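Local coordinates for protein CG5036 (PDB 4IGU) that probably binds G-protein alpha subunits through its RGS domain, accelerating their GTP hydrolysis and possibly also restraining GDP release, at residues Arg20-Gly23 with Lys28-Lys31; Leu53-Cys58 with Gln118-Met123. All coordinates share one frame; numbering follows the deposited sequence.

In the fold
Both contacts join helices of the all-helical RGS domain, but at different depths. The centre of contact 2 lies about 4 Å from the centre of the chain, and the contact pairs helix 50-61 with helix 113-132; each of its five touching residues is buried or partly buried, and the chemistry is aromatic and apolar throughout. Contact 1, its centre about 13 Å from that of the chain, links the neighbouring short helices 16-21 and 26-30 and mixes a buried tryptophan-leucine pair with an exposed lysine. The centres of contact 1 and contact 2 are about 16 Å apart. M30, which belongs to segment 28-31 but points away from 20-23, reaches contact 2: its CE packs 3.5 Å from W55 CE3. Helix 113-132 serves both, since L29 touches Y128 and F131.

Contact 1: Arg20-Gly23 with Lys28-Lys31; sequences RSWG and KLMK
The packed half of this contact is W22 against L29, whose CA atoms come within 4.3 Å of each other. L29 CD1 sits over one face of the indole, 3.6 Å above its plane but displaced toward the rim, and lies 3.7 Å from W22 CG. The approach qualifies as an off-centre CH-pi contact: CD1 is 4.1 Å from the centroid of the five-membered ring of W22, 30° off the ring normal. The anti placement of L29 CG relative to the backbone N (chi1 178°) carries CD1 to the indole, and the two side chains cross at about a right angle. The indole is also tethered by its NE1, which hydrogen-bonds to E18 OE1, while A34 and V38 of helix 33-45 touch its side chain.

The solvent-facing side is S21 with K28. Here K28 CB lies 3.2 Å from S21 O, but beyond it the lysine chain, bent at chi2 and chi4, leads its amine away from 20-23, and the residue is exposed. S21 OG turns back to E18 O. The arrangement is the packing of two consecutive short helices, 16-21 and 26-30, joined by four residues, at the amino-terminal end of the all-helical RGS fold.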
loop_
_atom_site.group_PDB
_atom_site.type_symbol
_atom_site.label_atom_id
_atom_site.label_comp_id
_atom_site.label_asym_id
_atom_site.label_seq_id
_atom_site.Cartn_x
_atom_site.Cartn_y
_atom_site.Cartn_z
ATOM N N ARG A 20 -1.795 18.563 4.540
ATOM C CA ARG A 20 -3.081 18.920 3.958
ATOM C C ARG A 20 -3.198 18.443 2.514
ATOM O O ARG A 20 -4.302 18.199 2.025
ATOM C CB ARG A 20 -3.305 20.430 4.046
ATOM C CG ARG A 20 -3.541 20.902 5.463
ATOM C CD ARG A 20 -3.545 22.411 5.578
ATOM N NE ARG A 20 -3.965 22.802 6.918
ATOM C CZ ARG A 20 -3.919 24.040 7.392
ATOM N NH1 ARG A 20 -3.456 25.027 6.638
ATOM N NH2 ARG A 20 -4.331 24.284 8.630
ATOM N N SER A 21 -2.062 18.298 1.835
ATOM C CA SER A 21 -2.079 17.814 0.452
ATOM C C SER A 21 -2.612 16.378 0.369
ATOM O O SER A 21 -3.238 15.992 -0.632
ATOM C CB SER A 21 -0.690 17.914 -0.182
ATOM O OG SER A 21 0.194 16.923 0.325
ATOM N N TRP A 22 -2.384 15.601 1.430
ATOM C CA TRP A 22 -2.814 14.200 1.491
ATOM C C TRP A 22 -4.332 14.122 1.427
ATOM O O TRP A 22 -4.901 13.102 1.016
ATOM C CB TRP A 22 -2.312 13.526 2.782
ATOM C CG TRP A 22 -0.826 13.609 2.980
ATOM C CD1 TRP A 22 0.111 13.905 2.032
ATOM C CD2 TRP A 22 -0.107 13.406 4.205
ATOM N NE1 TRP A 22 1.364 13.891 2.589
ATOM C CE2 TRP A 22 1.261 13.588 3.923
ATOM C CE3 TRP A 22 -0.487 13.081 5.513
ATOM C CZ2 TRP A 22 2.255 13.465 4.902
ATOM C CZ3 TRP A 22 0.499 12.954 6.484
ATOM C CH2 TRP A 22 1.854 13.145 6.171
ATOM N N GLY A 23 -4.986 15.211 1.831
ATOM C CA GLY A 23 -6.435 15.259 1.879
ATOM C C GLY A 23 -7.081 15.678 0.571
ATOM O O GLY A 23 -8.303 15.611 0.437
ATOM N N LYS A 28 -1.812 11.958 -3.954
ATOM C CA LYS A 28 -0.928 12.836 -3.191
ATOM C C LYS A 28 -0.391 12.116 -1.971
ATOM O O LYS A 28 0.805 12.190 -1.663
ATOM C CB LYS A 28 -1.697 14.065 -2.718
ATOM C CG LYS A 28 -1.923 15.113 -3.778
ATOM C CD LYS A 28 -0.644 15.863 -4.071
ATOM C CE LYS A 28 -0.891 16.979 -5.072
ATOM N NZ LYS A 28 -1.531 16.464 -6.312
ATOM N N LEU A 29 -1.292 11.427 -1.276
ATOM C CA LEU A 29 -0.927 10.661 -0.092
ATOM C C LEU A 29 0.085 9.591 -0.488
ATOM O O LEU A 29 1.176 9.512 0.077
ATOM C CB LEU A 29 -2.180 10.046 0.553
ATOM C CG LEU A 29 -2.011 9.161 1.788
ATOM C CD1 LEU A 29 -1.290 9.928 2.863
ATOM C CD2 LEU A 29 -3.350 8.689 2.310
ATOM N N MET A 30 -0.258 8.798 -1.499
ATOM C CA MET A 30 0.575 7.657 -1.889
ATOM C C MET A 30 1.930 8.029 -2.508
ATOM O O MET A 30 2.851 7.209 -2.524
ATOM C CB MET A 30 -0.208 6.724 -2.818
ATOM C CG MET A 30 -1.379 6.038 -2.137
ATOM S SD MET A 30 -0.846 4.945 -0.788
ATOM C CE MET A 30 -0.332 3.503 -1.747
ATOM N N LYS A 31 2.059 9.258 -3.006
ATOM C CA LYS A 31 3.326 9.710 -3.573
ATOM C C LYS A 31 4.276 10.301 -2.528
ATOM O O LYS A 31 5.437 10.589 -2.822
ATOM C CB LYS A 31 3.087 10.725 -4.690
ATOM C CG LYS A 31 2.740 10.070 -6.026
ATOM C CD LYS A 31 2.315 11.109 -7.051
ATOM C CE LYS A 31 2.040 10.466 -8.413
ATOM N NZ LYS A 31 1.382 11.444 -9.328
#

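Contact 2: Leu53-Cys58 with Gln118-Met123; sequences LFWLAC and QIYTLM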
loop_
_atom_site.group_PDB
_atom_site.type_symbol
_atom_site.label_atom_id
_atom_site.label_comp_id
_atom_site.label_asym_id
_atom_site.label_seq_id
_atom_site.Cartn_x
_atom_site.Cartn_y
_atom_site.Cartn_z
ATOM N N LEU A 53 1.618 -2.753 2.609
ATOM C CA LEU A 53 2.891 -3.453 2.548
ATOM C C LEU A 53 2.968 -4.311 1.268
ATOM O O LEU A 53 4.008 -4.356 0.597
ATOM C CB LEU A 53 3.109 -4.288 3.818
ATOM C CG LEU A 53 3.350 -3.417 5.065
ATOM C CD1 LEU A 53 3.113 -4.172 6.364
ATOM C CD2 LEU A 53 4.767 -2.860 5.045
ATOM N N PHE A 54 1.865 -4.961 0.912
ATOM C CA PHE A 54 1.807 -5.709 -0.353
ATOM C C PHE A 54 1.996 -4.754 -1.515
ATOM O O PHE A 54 2.781 -5.018 -2.436
ATOM C CB PHE A 54 0.463 -6.443 -0.480
ATOM C CG PHE A 54 0.196 -7.027 -1.859
ATOM C CD1 PHE A 54 0.946 -8.096 -2.343
ATOM C CD2 PHE A 54 -0.841 -6.535 -2.644
ATOM C CE1 PHE A 54 0.681 -8.649 -3.597
ATOM C CE2 PHE A 54 -1.111 -7.081 -3.906
ATOM C CZ PHE A 54 -0.346 -8.131 -4.383
ATOM N N TRP A 55 1.293 -3.626 -1.465
ATOM C CA TRP A 55 1.358 -2.639 -2.544
ATOM C C TRP A 55 2.779 -2.088 -2.707
ATOM O O TRP A 55 3.282 -1.945 -3.823
ATOM C CB TRP A 55 0.348 -1.498 -2.315
ATOM C CG TRP A 55 0.238 -0.584 -3.522
ATOM C CD1 TRP A 55 -0.589 -0.736 -4.596
ATOM C CD2 TRP A 55 1.020 0.592 -3.784
ATOM N NE1 TRP A 55 -0.382 0.280 -5.505
ATOM C CE2 TRP A 55 0.604 1.105 -5.027
ATOM C CE3 TRP A 55 2.034 1.260 -3.080
ATOM C CZ2 TRP A 55 1.157 2.263 -5.585
ATOM C CZ3 TRP A 55 2.585 2.409 -3.635
ATOM C CH2 TRP A 55 2.142 2.901 -4.874
ATOM N N LEU A 56 3.439 -1.804 -1.595
ATOM C CA LEU A 56 4.823 -1.351 -1.657
ATOM C C LEU A 56 5.761 -2.451 -2.178
ATOM O O LEU A 56 6.737 -2.169 -2.883
ATOM C CB LEU A 56 5.269 -0.860 -0.281
ATOM C CG LEU A 56 4.559 0.402 0.194
ATOM C CD1 LEU A 56 4.838 0.614 1.669
ATOM C CD2 LEU A 56 5.009 1.601 -0.627
ATOM N N ALA A 57 5.477 -3.700 -1.828
ATOM C CA ALA A 57 6.328 -4.806 -2.277
ATOM C C ALA A 57 6.238 -4.969 -3.783
ATOM O O ALA A 57 7.236 -5.277 -4.440
ATOM C CB ALA A 57 5.943 -6.113 -1.564
ATOM N N CYS A 58 5.034 -4.802 -4.331
ATOM C CA CYS A 58 4.853 -4.822 -5.782
ATOM C C CYS A 58 5.592 -3.684 -6.496
ATOM O O CYS A 58 6.168 -3.898 -7.558
ATOM C CB CYS A 58 3.375 -4.794 -6.149
ATOM S SG CYS A 58 2.477 -6.305 -5.658
ATOM N N GLN A 118 -6.274 -4.084 -7.522
ATOM C CA GLN A 118 -7.407 -4.399 -6.659
ATOM C C GLN A 118 -7.151 -3.904 -5.230
ATOM O O GLN A 118 -8.032 -3.321 -4.580
ATOM C CB GLN A 118 -7.628 -5.913 -6.688
ATOM C CG GLN A 118 -8.910 -6.406 -6.055
ATOM C CD GLN A 118 -9.391 -7.715 -6.675
ATOM O OE1 GLN A 118 -9.217 -8.800 -6.106
ATOM N NE2 GLN A 118 -10.007 -7.615 -7.849
ATOM N N ILE A 119 -5.933 -4.104 -4.745
ATOM C CA ILE A 119 -5.586 -3.645 -3.402
ATOM C C ILE A 119 -5.442 -2.108 -3.318
ATOM O O ILE A 119 -5.849 -1.497 -2.325
ATOM C CB ILE A 119 -4.325 -4.359 -2.861
ATOM C CG1 ILE A 119 -4.553 -5.876 -2.807
ATOM C CG2 ILE A 119 -3.948 -3.820 -1.479
ATOM C CD1 ILE A 119 -5.763 -6.277 -1.997
ATOM N N TYR A 120 -4.880 -1.478 -4.347
ATOM C CA TYR A 120 -4.847 -0.008 -4.384
ATOM C C TYR A 120 -6.262 0.588 -4.378
ATOM O O TYR A 120 -6.519 1.585 -3.703
ATOM C CB TYR A 120 -4.069 0.488 -5.608
ATOM C CG TYR A 120 -3.898 2.000 -5.692
ATOM C CD1 TYR A 120 -4.870 2.804 -6.291
ATOM C CD2 TYR A 120 -2.752 2.617 -5.206
ATOM C CE1 TYR A 120 -4.708 4.185 -6.383
ATOM C CE2 TYR A 120 -2.578 3.996 -5.296
ATOM C CZ TYR A 120 -3.563 4.775 -5.876
ATOM O OH TYR A 120 -3.386 6.146 -5.964
ATOM N N THR A 121 -7.172 -0.024 -5.135
ATOM C CA THR A 121 -8.552 0.443 -5.224
ATOM C C THR A 121 -9.246 0.271 -3.873
ATOM O O THR A 121 -10.049 1.111 -3.450
ATOM C CB THR A 121 -9.327 -0.326 -6.319
ATOM O OG1 THR A 121 -8.695 -0.117 -7.591
ATOM C CG2 THR A 121 -10.787 0.130 -6.391
ATOM N N LEU A 122 -8.909 -0.820 -3.194
ATOM C CA LEU A 122 -9.423 -1.105 -1.862
ATOM C C LEU A 122 -9.016 -0.019 -0.861
ATOM O O LEU A 122 -9.862 0.537 -0.160
ATOM C CB LEU A 122 -8.898 -2.474 -1.419
ATOM C CG LEU A 122 -9.222 -3.018 -0.034
ATOM C CD1 LEU A 122 -10.687 -2.862 0.218
ATOM C CD2 LEU A 122 -8.830 -4.478 0.054
ATOM N N MET A 123 -7.719 0.271 -0.779
ATOM C CA MET A 123 -7.235 1.325 0.109
ATOM C C MET A 123 -7.850 2.674 -0.264
ATOM O O MET A 123 -8.189 3.486 0.597
ATOM C CB MET A 123 -5.710 1.431 0.039
ATOM C CG MET A 123 -4.969 0.281 0.733
ATOM S SD MET A 123 -3.177 0.492 0.625
ATOM C CE MET A 123 -2.916 0.489 -1.156
#
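W55 and Y120 meet where helix 50-61 passes helix 113-132 in the all-helical RGS fold. The local axes approach to 10.0 Å and run at 137°, closer to antiparallel than to parallel, leaving room for large side chains between them. Both aromatic residues have CG anti to the backbone N, and the two side chains lie side by side, pointing the same way. Their planes are inclined at 39°, an oblique pairing in which the pyrrole side of the indole fits into the angle between CB and CD2 of Y120: W55 NE1 is 3.3 Å from Y120 CD2 and 3.7 Å from Y120 CB.

M123, one turn further on, fills the hollow beside the root of the indole. Bending at chi3 (-60°) brings its methyl CE to 4.0 Å from W55 CB, and its side chain crosses the tryptophan at about a right angle. Cutting W55 back to an alanine is likely to leave CB and CD2 of Y120 without the indole they pack on and to open a gap there, the M123 methyl keeping little more than the CB contact.

I119 supplies the neighbouring bump, set against the CD2-CE2 side of the F54 ring, with I77 and V90 also touching F54. The isoleucine crosses the phenylalanine at about a right angle, and its CG1 stands 3.8 Å from both F54 CD2 and F54 CE2.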